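Local coordinates for protein glycerol dehydratase (Clostridium butyricum, PDB 1R9D) that probably dehydrates glycerol to 3-hydroxypropionaldehyde without vitamin B12, as a glycyl radical enzyme of the pyruvate formate-lyase family, at residues T65-E70 with L318-K323; E262-F267 with D312-K317; F269-I274 with M338-I343; P294-E297 with T303-F306; F306-I311 with A362-V367. All blocks are in the same frame, centred on the assembly; numbering follows the deposited sequence.

Interaction 1 of 5, residues T65-E70 with L318-K323; sequences TIRDQE and LNDINK
Arg67 and Asp320 form a buried salt bridge between two loops. The two side chains reach toward each other from opposite directions. Arg67 NH2 donates to Asp320 OD1 at 3.1 Å, and the N-H points nearly straight at the acceptor (162°). OD1 receives it on its syn lone pair, at the edge of the guanidinium and in its plane. A second bond from Arg67 NE to Asp320 OD1 is weak, at 3.4 Å. The carboxylate stands almost upright to the guanidinium, with the planes 87° apart, and OD1 takes both bonds. Backbone atoms hold the rest of the pair and fix the guanidinium rotation: Asp320 OD2 accepts from Arg81 N, while Arg67 NH2 bonds to Thr77 O and NH1 to Lys78 O.

Glu70 adds a second acid, its OE1 lying 5.2 Å from Asp320 OD1. Lys317 lies near both acids and probably offsets the like charges.

The outer side is looser. Arg67 to Glu70 form a type II beta turn, closed by Glu70 N to Arg67 O at 3.3 Å. The turn is steadied by Glu70 OE2, which accepts from Arg67 N at 3.1 Å, from above the carboxylate plane. Asp68, within this turn, is exposed to solvent, and Gln69 partly so.

Around the pair, helix 11-22 packs on Arg67, Glu70 and Asp320, helix 197-230 covers Ile66, and helix 260-277 lies against Leu318 and Ile321.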
# COMPACT_ATOMS: atom_id res chain seq x y z
N THR A 65 -0.85 2.31 36.64
CA THR A 65 -0.67 3.09 37.86
C THR A 65 -1.95 3.75 38.36
O THR A 65 -2.71 4.33 37.58
CB THR A 65 0.37 4.22 37.67
OG1 THR A 65 1.63 3.67 37.28
CG2 THR A 65 0.55 5.00 38.97
N ILE A 66 -2.17 3.65 39.66
CA ILE A 66 -3.31 4.28 40.29
C ILE A 66 -2.68 5.21 41.32
O ILE A 66 -2.05 4.75 42.27
CB ILE A 66 -4.25 3.27 40.98
CG1 ILE A 66 -4.93 2.39 39.92
CG2 ILE A 66 -5.30 4.00 41.81
CD1 ILE A 66 -6.02 1.49 40.45
N ARG A 67 -2.82 6.51 41.11
CA ARG A 67 -2.23 7.49 42.02
C ARG A 67 -3.07 7.66 43.27
O ARG A 67 -4.28 7.41 43.26
CB ARG A 67 -2.06 8.83 41.29
CG ARG A 67 -1.33 8.71 39.94
CD ARG A 67 -1.01 10.08 39.35
NE ARG A 67 -0.65 10.01 37.94
CZ ARG A 67 0.40 9.37 37.44
NH1 ARG A 67 1.24 8.72 38.24
NH2 ARG A 67 0.63 9.37 36.13
N ASP A 68 -2.43 8.08 44.36
CA ASP A 68 -3.13 8.25 45.62
C ASP A 68 -4.35 9.17 45.55
O ASP A 68 -4.29 10.24 44.95
CB ASP A 68 -2.16 8.77 46.69
CG ASP A 68 -0.89 7.94 46.78
OD1 ASP A 68 -0.99 6.69 46.86
OD2 ASP A 68 0.21 8.53 46.77
N GLN A 69 -5.44 8.74 46.18
CA GLN A 69 -6.68 9.50 46.25
C GLN A 69 -7.48 9.68 44.95
O GLN A 69 -8.45 10.43 44.92
CB GLN A 69 -6.42 10.88 46.87
CG GLN A 69 -5.84 10.83 48.28
CD GLN A 69 -6.66 9.95 49.22
OE1 GLN A 69 -7.88 10.08 49.31
NE2 GLN A 69 -5.98 9.05 49.92
N GLU A 70 -7.08 9.00 43.88
CA GLU A 70 -7.80 9.12 42.61
C GLU A 70 -9.17 8.44 42.64
O GLU A 70 -9.34 7.38 43.25
CB GLU A 70 -6.98 8.51 41.47
CG GLU A 70 -5.94 9.45 40.86
CD GLU A 70 -5.26 8.86 39.63
OE1 GLU A 70 -4.73 9.64 38.81
OE2 GLU A 70 -5.25 7.61 39.49
N LEU A 318 -6.87 15.17 32.59
CA LEU A 318 -6.53 15.77 31.30
C LEU A 318 -5.20 16.52 31.36
O LEU A 318 -4.61 16.84 30.33
CB LEU A 318 -7.66 16.70 30.85
CG LEU A 318 -8.96 16.01 30.41
CD1 LEU A 318 -10.12 16.98 30.49
CD2 LEU A 318 -8.79 15.47 28.99
N ASN A 319 -4.72 16.80 32.57
CA ASN A 319 -3.45 17.50 32.76
C ASN A 319 -2.32 16.50 32.99
O ASN A 319 -1.15 16.88 33.09
CB ASN A 319 -3.55 18.45 33.96
CG ASN A 319 -4.28 19.73 33.63
OD1 ASN A 319 -3.71 20.67 33.08
ND2 ASN A 319 -5.56 19.78 33.97
N ASP A 320 -2.66 15.22 33.06
CA ASP A 320 -1.67 14.18 33.31
C ASP A 320 -0.92 13.78 32.04
O ASP A 320 0.22 13.33 32.10
CB ASP A 320 -2.35 12.95 33.90
CG ASP A 320 -1.37 12.03 34.61
OD1 ASP A 320 -1.69 10.83 34.78
OD2 ASP A 320 -0.29 12.52 35.00
N ILE A 321 -1.57 13.96 30.89
CA ILE A 321 -0.97 13.60 29.61
C ILE A 321 0.04 14.65 29.14
O ILE A 321 -0.20 15.85 29.26
CB ILE A 321 -2.07 13.42 28.54
CG1 ILE A 321 -3.07 12.36 29.01
CG2 ILE A 321 -1.44 13.03 27.20
CD1 ILE A 321 -4.20 12.09 28.04
N ASN A 322 1.17 14.20 28.61
CA ASN A 322 2.19 15.10 28.09
C ASN A 322 2.79 14.49 26.84
O ASN A 322 2.57 13.31 26.55
CB ASN A 322 3.29 15.36 29.13
CG ASN A 322 3.95 16.72 28.95
OD1 ASN A 322 3.92 17.30 27.87
ND2 ASN A 322 4.58 17.21 30.02
N LYS A 323 3.57 15.28 26.11
CA LYS A 323 4.16 14.84 24.85
C LYS A 323 5.48 15.54 24.56
O LYS A 323 5.51 16.75 24.35
CB LYS A 323 3.17 15.12 23.71
CG LYS A 323 3.71 14.96 22.29
CD LYS A 323 2.62 15.35 21.28
CE LYS A 323 3.08 15.20 19.84
NZ LYS A 323 1.97 15.55 18.90

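Interaction 2 of 5, residues E262-F267 with D312-K317; sequences EACQLF and DCIWIK
The Phe267 ring meets Ile314 obliquely. Its CE2 lies 3.9 Å from Ile314 CG2, and its CD2 is 4.2 Å from Ile314 CD1. Other rings meet it too: Phe288 edge-to-face, and Tyr169 with the planes about 40° apart.

Ile314 carries this contact with two branches. CG2 is turned to Phe267. CG1 leaves anti to the carbonyl carbon (chi1 -74°), and the extended chain carries CD1 on to Cys264. There CD1 sits 3.7 Å from Cys264 CB and also 3.7 Å from Cys264 SG. No hydrogen bond crosses between the segments, so they are joined by apolar contact alone. The backbones come close, with Cys264 CA and Ile314 CA 7.4 Å apart. All three touching residues are buried.

This is a helix-helix core contact within the pyruvate formate lyase-like region. Helix 288-298 packs on Cys264 and Phe267 from helix 260-277. On helix 304-317, Cys313 and Ile316 face helix 11-22, while Trp315 packs on helix 357-369.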
# COMPACT_ATOMS: atom_id res chain seq x y z
N GLU A 262 -19.85 5.84 36.17
CA GLU A 262 -19.48 4.91 35.10
C GLU A 262 -19.19 5.66 33.80
O GLU A 262 -18.25 5.33 33.09
CB GLU A 262 -20.60 3.89 34.87
CG GLU A 262 -20.73 2.85 35.99
CD GLU A 262 -21.96 1.98 35.84
OE1 GLU A 262 -22.15 1.08 36.69
OE2 GLU A 262 -22.74 2.19 34.88
N ALA A 263 -20.00 6.67 33.51
CA ALA A 263 -19.81 7.47 32.29
C ALA A 263 -18.48 8.22 32.36
O ALA A 263 -17.73 8.27 31.39
CB ALA A 263 -20.97 8.45 32.11
N CYS A 264 -18.18 8.81 33.52
CA CYS A 264 -16.92 9.54 33.70
C CYS A 264 -15.70 8.65 33.55
O CYS A 264 -14.70 9.04 32.93
CB CYS A 264 -16.88 10.22 35.08
SG CYS A 264 -17.97 11.65 35.26
N GLN A 265 -15.75 7.45 34.12
CA GLN A 265 -14.62 6.54 34.04
C GLN A 265 -14.43 5.98 32.63
O GLN A 265 -13.31 5.87 32.15
CB GLN A 265 -14.78 5.38 35.03
CG GLN A 265 -13.61 4.40 34.99
CD GLN A 265 -12.29 5.04 35.41
OE1 GLN A 265 -12.05 5.27 36.60
NE2 GLN A 265 -11.44 5.32 34.44
N LEU A 266 -15.53 5.63 31.96
CA LEU A 266 -15.44 5.09 30.61
C LEU A 266 -14.95 6.18 29.65
O LEU A 266 -14.18 5.91 28.73
CB LEU A 266 -16.80 4.54 30.17
CG LEU A 266 -16.88 3.92 28.76
CD1 LEU A 266 -15.73 2.94 28.55
CD2 LEU A 266 -18.22 3.23 28.59
N PHE A 267 -15.41 7.41 29.88
CA PHE A 267 -14.98 8.53 29.05
C PHE A 267 -13.45 8.61 29.09
O PHE A 267 -12.80 8.67 28.06
CB PHE A 267 -15.55 9.85 29.57
CG PHE A 267 -14.83 11.06 29.04
CD1 PHE A 267 -15.08 11.53 27.76
CD2 PHE A 267 -13.86 11.69 29.81
CE1 PHE A 267 -14.36 12.61 27.24
CE2 PHE A 267 -13.14 12.77 29.31
CZ PHE A 267 -13.40 13.23 28.02
N ASP A 312 -14.16 17.32 38.37
CA ASP A 312 -12.88 17.91 38.75
C ASP A 312 -11.75 16.90 38.56
O ASP A 312 -10.65 17.26 38.13
CB ASP A 312 -12.89 18.38 40.21
CG ASP A 312 -13.85 19.53 40.46
OD1 ASP A 312 -14.24 20.22 39.48
OD2 ASP A 312 -14.21 19.77 41.64
N CYS A 313 -12.02 15.63 38.88
CA CYS A 313 -11.00 14.60 38.71
C CYS A 313 -10.65 14.42 37.24
O CYS A 313 -9.49 14.21 36.90
CB CYS A 313 -11.48 13.27 39.29
SG CYS A 313 -11.45 13.23 41.11
N ILE A 314 -11.66 14.50 36.37
CA ILE A 314 -11.42 14.36 34.93
C ILE A 314 -10.56 15.53 34.48
O ILE A 314 -9.64 15.36 33.68
CB ILE A 314 -12.75 14.36 34.14
CG1 ILE A 314 -13.47 13.01 34.34
CG2 ILE A 314 -12.47 14.59 32.66
CD1 ILE A 314 -14.84 12.94 33.69
N TRP A 315 -10.85 16.72 34.99
CA TRP A 315 -10.07 17.90 34.64
C TRP A 315 -8.60 17.63 34.98
O TRP A 315 -7.71 17.88 34.17
CB TRP A 315 -10.56 19.13 35.41
CG TRP A 315 -11.34 20.14 34.59
CD1 TRP A 315 -11.09 21.48 34.50
CD2 TRP A 315 -12.50 19.89 33.78
NE1 TRP A 315 -12.02 22.08 33.69
CE2 TRP A 315 -12.90 21.13 33.23
CE3 TRP A 315 -13.24 18.74 33.46
CZ2 TRP A 315 -14.01 21.26 32.38
CZ3 TRP A 315 -14.34 18.87 32.62
CH2 TRP A 315 -14.71 20.12 32.09
N ILE A 316 -8.36 17.11 36.18
CA ILE A 316 -6.99 16.82 36.58
C ILE A 316 -6.33 15.76 35.69
O ILE A 316 -5.16 15.90 35.32
CB ILE A 316 -6.93 16.38 38.07
CG1 ILE A 316 -7.37 17.55 38.96
CG2 ILE A 316 -5.53 15.93 38.43
CD1 ILE A 316 -7.43 17.24 40.44
N LYS A 317 -7.07 14.71 35.34
CA LYS A 317 -6.53 13.66 34.48
C LYS A 317 -6.10 14.22 33.12
O LYS A 317 -5.08 13.81 32.56
CB LYS A 317 -7.56 12.54 34.26
CG LYS A 317 -7.92 11.75 35.52
CD LYS A 317 -6.69 11.14 36.18
CE LYS A 317 -5.94 10.20 35.26
NZ LYS A 317 -4.67 9.70 35.88

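Interaction 3 of 5, residues F269-I274 with M338-I343; sequences FIHAII and MYQNLI
His271 and Gln340 join helix 260-277 to the loop residue just before strand 341-344. That strand is outermost, within this chain, in a mixed five-stranded sheet. The sheet is consistent with one half of the ten-stranded beta/alpha barrel of glycyl radical enzymes.

The contact across the two segments is a single hydrogen bond. His271 NE2 donates to Gln340 OE1 at 2.8 Å, with an N-H...O angle of 165°. The amide oxygen sits at the ring edge, close to the ring plane. The ring is less well aligned with the amide, and NE2 is tilted 30° from the carbonyl plane. A chi1 of -166° puts the His271 ring opposite the backbone N and swings it out from the helix toward the strand. Gln340 answers with a chain extended beyond CG.

Further polar bonds hold both groups. His271 ND1 pairs with Tyr169 OH, so both ring nitrogens are engaged in this buried place. Gln340 NE2 bonds to Gln373 OE1 and to a backbone oxygen, which fixes the amide orientation.

No apolar pair joins the segments; Leu318 and Ile283, from loops, touch His271.

The side chain of Gln340 is about 10 Å from a bound glycerol, beyond direct contact. His271 CD2 and CE1 flank NE2 almost evenly, 3.7 and 3.8 Å from Gln340 OE1.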
# COMPACT_ATOMS: atom_id res chain seq x y z
N PHE A 269 -11.21 6.33 29.88
CA PHE A 269 -10.53 5.20 29.25
C PHE A 269 -10.51 5.37 27.73
O PHE A 269 -9.52 5.08 27.08
CB PHE A 269 -11.19 3.86 29.62
CG PHE A 269 -10.73 3.31 30.95
CD1 PHE A 269 -9.37 3.17 31.23
CD2 PHE A 269 -11.66 2.92 31.91
CE1 PHE A 269 -8.94 2.65 32.45
CE2 PHE A 269 -11.24 2.40 33.13
CZ PHE A 269 -9.88 2.26 33.40
N ILE A 270 -11.62 5.83 27.17
CA ILE A 270 -11.67 6.05 25.72
C ILE A 270 -10.59 7.07 25.36
O ILE A 270 -9.75 6.83 24.49
CB ILE A 270 -13.04 6.62 25.28
CG1 ILE A 270 -14.14 5.59 25.50
CG2 ILE A 270 -12.98 7.03 23.82
CD1 ILE A 270 -15.54 6.16 25.36
N HIS A 271 -10.62 8.21 26.05
CA HIS A 271 -9.66 9.29 25.81
C HIS A 271 -8.22 8.83 26.02
O HIS A 271 -7.35 9.09 25.19
CB HIS A 271 -9.97 10.47 26.73
CG HIS A 271 -9.26 11.73 26.35
ND1 HIS A 271 -9.73 12.57 25.36
CD2 HIS A 271 -8.12 12.29 26.82
CE1 HIS A 271 -8.90 13.59 25.23
NE2 HIS A 271 -7.92 13.45 26.10
N ALA A 272 -7.97 8.14 27.12
CA ALA A 272 -6.63 7.67 27.42
C ALA A 272 -6.05 6.72 26.38
O ALA A 272 -4.92 6.90 25.93
CB ALA A 272 -6.60 7.01 28.81
N ILE A 273 -6.82 5.71 25.99
CA ILE A 273 -6.34 4.73 25.02
C ILE A 273 -6.03 5.36 23.66
O ILE A 273 -5.13 4.92 22.96
CB ILE A 273 -7.33 3.56 24.89
CG1 ILE A 273 -7.50 2.88 26.26
CG2 ILE A 273 -6.81 2.55 23.87
CD1 ILE A 273 -8.59 1.85 26.33
N ILE A 274 -6.77 6.40 23.29
CA ILE A 274 -6.49 7.07 22.02
C ILE A 274 -5.05 7.58 22.07
O ILE A 274 -4.30 7.47 21.09
CB ILE A 274 -7.44 8.27 21.79
CG1 ILE A 274 -8.85 7.77 21.48
CG2 ILE A 274 -6.92 9.14 20.65
CD1 ILE A 274 -9.88 8.86 21.32
N MET A 338 -1.23 20.01 25.15
CA MET A 338 -1.87 18.86 24.51
C MET A 338 -3.07 19.33 23.69
O MET A 338 -3.60 18.59 22.87
CB MET A 338 -2.33 17.82 25.54
CG MET A 338 -1.18 17.05 26.18
SD MET A 338 0.01 16.40 25.00
CE MET A 338 -1.00 15.24 24.05
N TYR A 339 -3.49 20.57 23.94
CA TYR A 339 -4.62 21.18 23.23
C TYR A 339 -5.92 20.38 23.20
O TYR A 339 -6.54 20.23 22.15
CB TYR A 339 -4.21 21.49 21.78
CG TYR A 339 -2.90 22.23 21.63
CD1 TYR A 339 -1.70 21.54 21.45
CD2 TYR A 339 -2.86 23.63 21.68
CE1 TYR A 339 -0.50 22.22 21.32
CE2 TYR A 339 -1.66 24.32 21.55
CZ TYR A 339 -0.48 23.61 21.37
OH TYR A 339 0.71 24.29 21.24
N GLN A 340 -6.35 19.86 24.35
CA GLN A 340 -7.58 19.08 24.42
C GLN A 340 -8.75 20.03 24.64
O GLN A 340 -9.10 20.36 25.78
CB GLN A 340 -7.47 18.07 25.56
CG GLN A 340 -6.24 17.17 25.42
CD GLN A 340 -5.86 16.49 26.72
OE1 GLN A 340 -5.96 15.27 26.85
NE2 GLN A 340 -5.41 17.29 27.69
N ASN A 341 -9.38 20.47 23.55
CA ASN A 341 -10.48 21.41 23.65
C ASN A 341 -11.79 20.77 24.06
O ASN A 341 -12.23 19.77 23.49
CB ASN A 341 -10.65 22.17 22.32
CG ASN A 341 -11.33 23.52 22.51
OD1 ASN A 341 -12.49 23.59 22.90
ND2 ASN A 341 -10.60 24.59 22.24
N LEU A 342 -12.42 21.36 25.07
CA LEU A 342 -13.70 20.90 25.59
C LEU A 342 -14.60 22.13 25.56
O LEU A 342 -14.27 23.15 26.14
CB LEU A 342 -13.53 20.36 27.02
CG LEU A 342 -14.74 19.71 27.70
CD1 LEU A 342 -14.27 18.77 28.81
CD2 LEU A 342 -15.67 20.79 28.26
N ILE A 343 -15.74 22.02 24.88
CA ILE A 343 -16.64 23.16 24.74
C ILE A 343 -18.03 22.92 25.33
O ILE A 343 -18.51 21.79 25.35
CB ILE A 343 -16.76 23.53 23.23
CG1 ILE A 343 -17.38 24.91 23.05
CG2 ILE A 343 -17.59 22.48 22.51
CD1 ILE A 343 -17.04 25.53 21.71

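Interaction 4 of 5, residues P294-E297 with T303-F306; sequences PYYE and TDKF
Tyr296 and Asp304, whose CA atoms lie 9.0 Å apart, face each other across a helix-loop-helix connection, with helix 288-298 on one side and the first turn of helix 304-317 on the other. The second helix has an N-cap: Thr303 OG1 accepts from Phe306 N at 3.3 Å, with an N-H...O angle of 157°. Asp304 follows in that first turn. Its carboxylate lies near the amino end of the helix, which would probably stabilise a negative charge there.

Across the loop, Tyr296 OH is modelled as donating to Asp304 OD1 at a very short 2.4 Å, so the details of the bond are doubtful. The oxygen lies at the edge of the phenol ring, in the ring plane, and the ring and carboxylate planes differ by 33°. With chi1 at 161°, the Tyr296 ring leaves on the far side from the backbone N, which brings the hydroxyl across to the second helix.

The contact is at the surface, where Asp304 is exposed. Tyr296 is better covered: Phe260 of helix 260-277 and Lys357 and Met361 of helix 357-369 touch it. The carboxylate meets the tyrosine through one oxygen, as Asp304 OD2 stays 4.0 Å from Tyr296 OH.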
# COMPACT_ATOMS: atom_id res chain seq x y z
N PRO A 294 -26.94 13.50 29.87
CA PRO A 294 -27.93 12.44 30.03
C PRO A 294 -27.63 11.49 31.19
O PRO A 294 -28.53 11.06 31.90
CB PRO A 294 -27.92 11.74 28.68
CG PRO A 294 -27.65 12.89 27.74
CD PRO A 294 -26.54 13.63 28.45
N TYR A 295 -26.36 11.16 31.39
CA TYR A 295 -25.97 10.27 32.47
C TYR A 295 -26.11 10.95 33.83
O TYR A 295 -26.45 10.31 34.82
CB TYR A 295 -24.55 9.76 32.26
CG TYR A 295 -24.40 8.94 31.00
CD1 TYR A 295 -24.10 9.55 29.78
CD2 TYR A 295 -24.64 7.56 31.00
CE1 TYR A 295 -24.04 8.82 28.60
CE2 TYR A 295 -24.58 6.82 29.82
CZ TYR A 295 -24.29 7.45 28.63
OH TYR A 295 -24.26 6.72 27.45
N TYR A 296 -25.85 12.26 33.87
CA TYR A 296 -25.99 13.00 35.11
C TYR A 296 -27.47 13.12 35.48
O TYR A 296 -27.85 12.91 36.63
CB TYR A 296 -25.40 14.40 34.97
CG TYR A 296 -25.91 15.37 36.03
CD1 TYR A 296 -25.42 15.34 37.33
CD2 TYR A 296 -26.92 16.28 35.72
CE1 TYR A 296 -25.93 16.20 38.31
CE2 TYR A 296 -27.44 17.13 36.69
CZ TYR A 296 -26.94 17.09 37.99
OH TYR A 296 -27.47 17.93 38.94
N GLU A 297 -28.29 13.47 34.49
CA GLU A 297 -29.72 13.65 34.71
C GLU A 297 -30.43 12.36 35.11
O GLU A 297 -31.31 12.37 35.97
CB GLU A 297 -30.38 14.23 33.46
CG GLU A 297 -31.87 14.53 33.62
CD GLU A 297 -32.15 15.67 34.59
OE1 GLU A 297 -31.57 15.68 35.70
OE2 GLU A 297 -32.96 16.57 34.25
N THR A 303 -25.19 12.96 44.11
CA THR A 303 -25.39 14.32 44.58
C THR A 303 -24.58 15.25 43.69
O THR A 303 -23.60 14.83 43.08
CB THR A 303 -24.89 14.50 46.03
OG1 THR A 303 -23.47 14.30 46.08
CG2 THR A 303 -25.58 13.50 46.96
N ASP A 304 -24.98 16.52 43.61
CA ASP A 304 -24.26 17.46 42.77
C ASP A 304 -22.82 17.63 43.22
O ASP A 304 -21.92 17.79 42.40
CB ASP A 304 -24.95 18.83 42.77
CG ASP A 304 -26.32 18.78 42.13
OD1 ASP A 304 -26.51 17.98 41.19
OD2 ASP A 304 -27.21 19.56 42.55
N LYS A 305 -22.59 17.59 44.53
CA LYS A 305 -21.24 17.75 45.05
C LYS A 305 -20.30 16.65 44.56
O LYS A 305 -19.15 16.91 44.22
CB LYS A 305 -21.24 17.78 46.58
CG LYS A 305 -19.87 18.10 47.16
CD LYS A 305 -19.88 18.25 48.67
CE LYS A 305 -18.49 18.64 49.17
NZ LYS A 305 -18.44 18.79 50.65
N PHE A 306 -20.80 15.41 44.52
CA PHE A 306 -19.97 14.30 44.07
C PHE A 306 -19.82 14.32 42.55
O PHE A 306 -18.76 13.98 42.02
CB PHE A 306 -20.56 12.95 44.51
CG PHE A 306 -19.65 11.78 44.25
CD1 PHE A 306 -18.32 11.81 44.68
CD2 PHE A 306 -20.10 10.66 43.56
CE1 PHE A 306 -17.46 10.74 44.43
CE2 PHE A 306 -19.26 9.58 43.31
CZ PHE A 306 -17.93 9.62 43.74

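Interaction 5 of 5, residues F306-I311 with A362-V367; sequences FAQELI and ALEAAV
This is a buried helix-helix contact in the pyruvate formate lyase-like region, where Gln308 and Ile311 of helix 304-317 pack on Glu364 and Ala365 of helix 357-369. The short segments cross at -62°, and their axes come within 9.7 Å.

The small side chain of Ala365 is consistent with the 6.7 Å separation of Ile311 CA and Ala365 CA, the nearest such pair here. Ile311 CG2 rests on Ala365 CB at 3.9 Å, a purely apolar touch.

One turn earlier on the helix, Gln308 starts out trans about its first side-chain bond, and the chain then bends at chi2 (67°). This lays the amide against the base of Glu364 and over Ala365. The Gln308 and Glu364 side chains cross at about a right angle. Gln308 OE1 lies 3.7 Å from Glu364 CB and 3.9 Å from Glu364 CG, so it meets the aliphatic part of the glutamate rather than its carboxylate.

Gln308 NE2 and the Glu364 carboxylate have partners outside the segments. Gln308 NE2 bonds to Asp312 OD1 one turn on, and to Met361 O on the facing helix, which fixes the amide rotation. The Glu364 carboxylate leads away from helix 304-317: OE1 bonds to Ser7 N, and OE2 forms a salt bridge with Arg391 of helix 386-397.

Phe260 of helix 260-277 also touches Ile311. Between the segments no hydrogen bond forms; Gln308 NE2 lies 3.5 Å from Ala365 N and 3.7 Å from Ala365 CB, contacts of packing alone.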
# COMPACT_ATOMS: atom_id res chain seq x y z
N PHE A 306 -20.80 15.41 44.52
CA PHE A 306 -19.97 14.30 44.07
C PHE A 306 -19.82 14.32 42.55
O PHE A 306 -18.76 13.98 42.02
CB PHE A 306 -20.56 12.95 44.51
CG PHE A 306 -19.65 11.78 44.25
CD1 PHE A 306 -18.32 11.81 44.68
CD2 PHE A 306 -20.10 10.66 43.56
CE1 PHE A 306 -17.46 10.74 44.43
CE2 PHE A 306 -19.26 9.58 43.31
CZ PHE A 306 -17.93 9.62 43.74
N ALA A 307 -20.89 14.70 41.85
CA ALA A 307 -20.84 14.79 40.40
C ALA A 307 -19.78 15.82 40.04
O ALA A 307 -18.97 15.61 39.13
CB ALA A 307 -22.20 15.21 39.84
N GLN A 308 -19.76 16.93 40.77
CA GLN A 308 -18.78 17.98 40.52
C GLN A 308 -17.37 17.51 40.85
O GLN A 308 -16.43 17.85 40.14
CB GLN A 308 -19.11 19.23 41.34
CG GLN A 308 -18.16 20.40 41.08
CD GLN A 308 -18.29 20.97 39.67
OE1 GLN A 308 -19.37 21.39 39.26
NE2 GLN A 308 -17.19 20.98 38.93
N GLU A 309 -17.21 16.72 41.91
CA GLU A 309 -15.88 16.23 42.27
C GLU A 309 -15.35 15.29 41.18
O GLU A 309 -14.15 15.29 40.89
CB GLU A 309 -15.91 15.51 43.63
CG GLU A 309 -14.55 15.00 44.11
CD GLU A 309 -14.58 14.46 45.54
OE1 GLU A 309 -15.60 13.85 45.93
OE2 GLU A 309 -13.58 14.64 46.27
N LEU A 310 -16.23 14.50 40.58
CA LEU A 310 -15.83 13.57 39.53
C LEU A 310 -15.37 14.35 38.29
O LEU A 310 -14.40 13.97 37.62
CB LEU A 310 -16.99 12.64 39.16
CG LEU A 310 -17.31 11.56 40.21
CD1 LEU A 310 -18.55 10.80 39.79
CD2 LEU A 310 -16.12 10.63 40.35
N ILE A 311 -16.09 15.42 37.97
CA ILE A 311 -15.72 16.25 36.83
C ILE A 311 -14.36 16.88 37.13
O ILE A 311 -13.49 16.95 36.26
CB ILE A 311 -16.80 17.33 36.56
CG1 ILE A 311 -18.09 16.65 36.08
CG2 ILE A 311 -16.31 18.33 35.52
CD1 ILE A 311 -19.22 17.61 35.76
N ALA A 362 -18.86 22.49 34.17
CA ALA A 362 -17.59 22.55 33.46
C ALA A 362 -16.91 23.87 33.79
O ALA A 362 -15.70 23.93 34.02
CB ALA A 362 -17.81 22.42 31.96
N LEU A 363 -17.70 24.94 33.80
CA LEU A 363 -17.17 26.26 34.11
C LEU A 363 -16.67 26.25 35.56
O LEU A 363 -15.62 26.81 35.87
CB LEU A 363 -18.27 27.32 33.94
CG LEU A 363 -18.84 27.49 32.52
CD1 LEU A 363 -19.96 28.53 32.53
CD2 LEU A 363 -17.74 27.94 31.57
N GLU A 364 -17.43 25.59 36.43
CA GLU A 364 -17.07 25.50 37.84
C GLU A 364 -15.75 24.74 38.01
O GLU A 364 -14.89 25.15 38.79
CB GLU A 364 -18.18 24.78 38.61
CG GLU A 364 -18.17 25.03 40.11
CD GLU A 364 -18.74 26.39 40.48
OE1 GLU A 364 -18.68 26.76 41.68
OE2 GLU A 364 -19.26 27.09 39.58
N ALA A 365 -15.59 23.64 37.28
CA ALA A 365 -14.38 22.83 37.35
C ALA A 365 -13.11 23.61 37.02
O ALA A 365 -12.06 23.38 37.62
CB ALA A 365 -14.49 21.62 36.42
N ALA A 366 -13.20 24.53 36.07
CA ALA A 366 -12.03 25.32 35.69
C ALA A 366 -11.52 26.13 36.88
O ALA A 366 -10.31 26.31 37.05
CB ALA A 366 -12.37 26.26 34.53
N VAL A 367 -12.43 26.61 37.72
CA VAL A 367 -12.05 27.40 38.89
C VAL A 367 -11.60 26.50 40.05
O VAL A 367 -10.77 26.91 40.87
CB VAL A 367 -13.22 28.28 39.37
CG1 VAL A 367 -12.75 29.18 40.51
CG2 VAL A 367 -13.73 29.12 38.22

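How the interactions relate
Helix 304-317 ties most of the set together. It supplies a segment to interactions 2, 4 and 5, and the loop after it supplies interaction 1. Interactions 4 and 5 share Phe306. Interactions 2 and 5 have centres about 10 Å apart and meet where Trp315 CE2 lies 3.6 Å from Ala365 CB. Interactions 1 and 2 are joined by the salt bridge of Glu70 OE1 with Lys317 NZ, at 2.9 Å. Interactions 2 and 3 both use helix 260-277. Interaction 3 reaches the sheet; its Gln340 side chain is about 10 Å from a bound glycerol. A probable bond of Leu318 O with Gln340 NE2, 2.8 Å, links it to interaction 1.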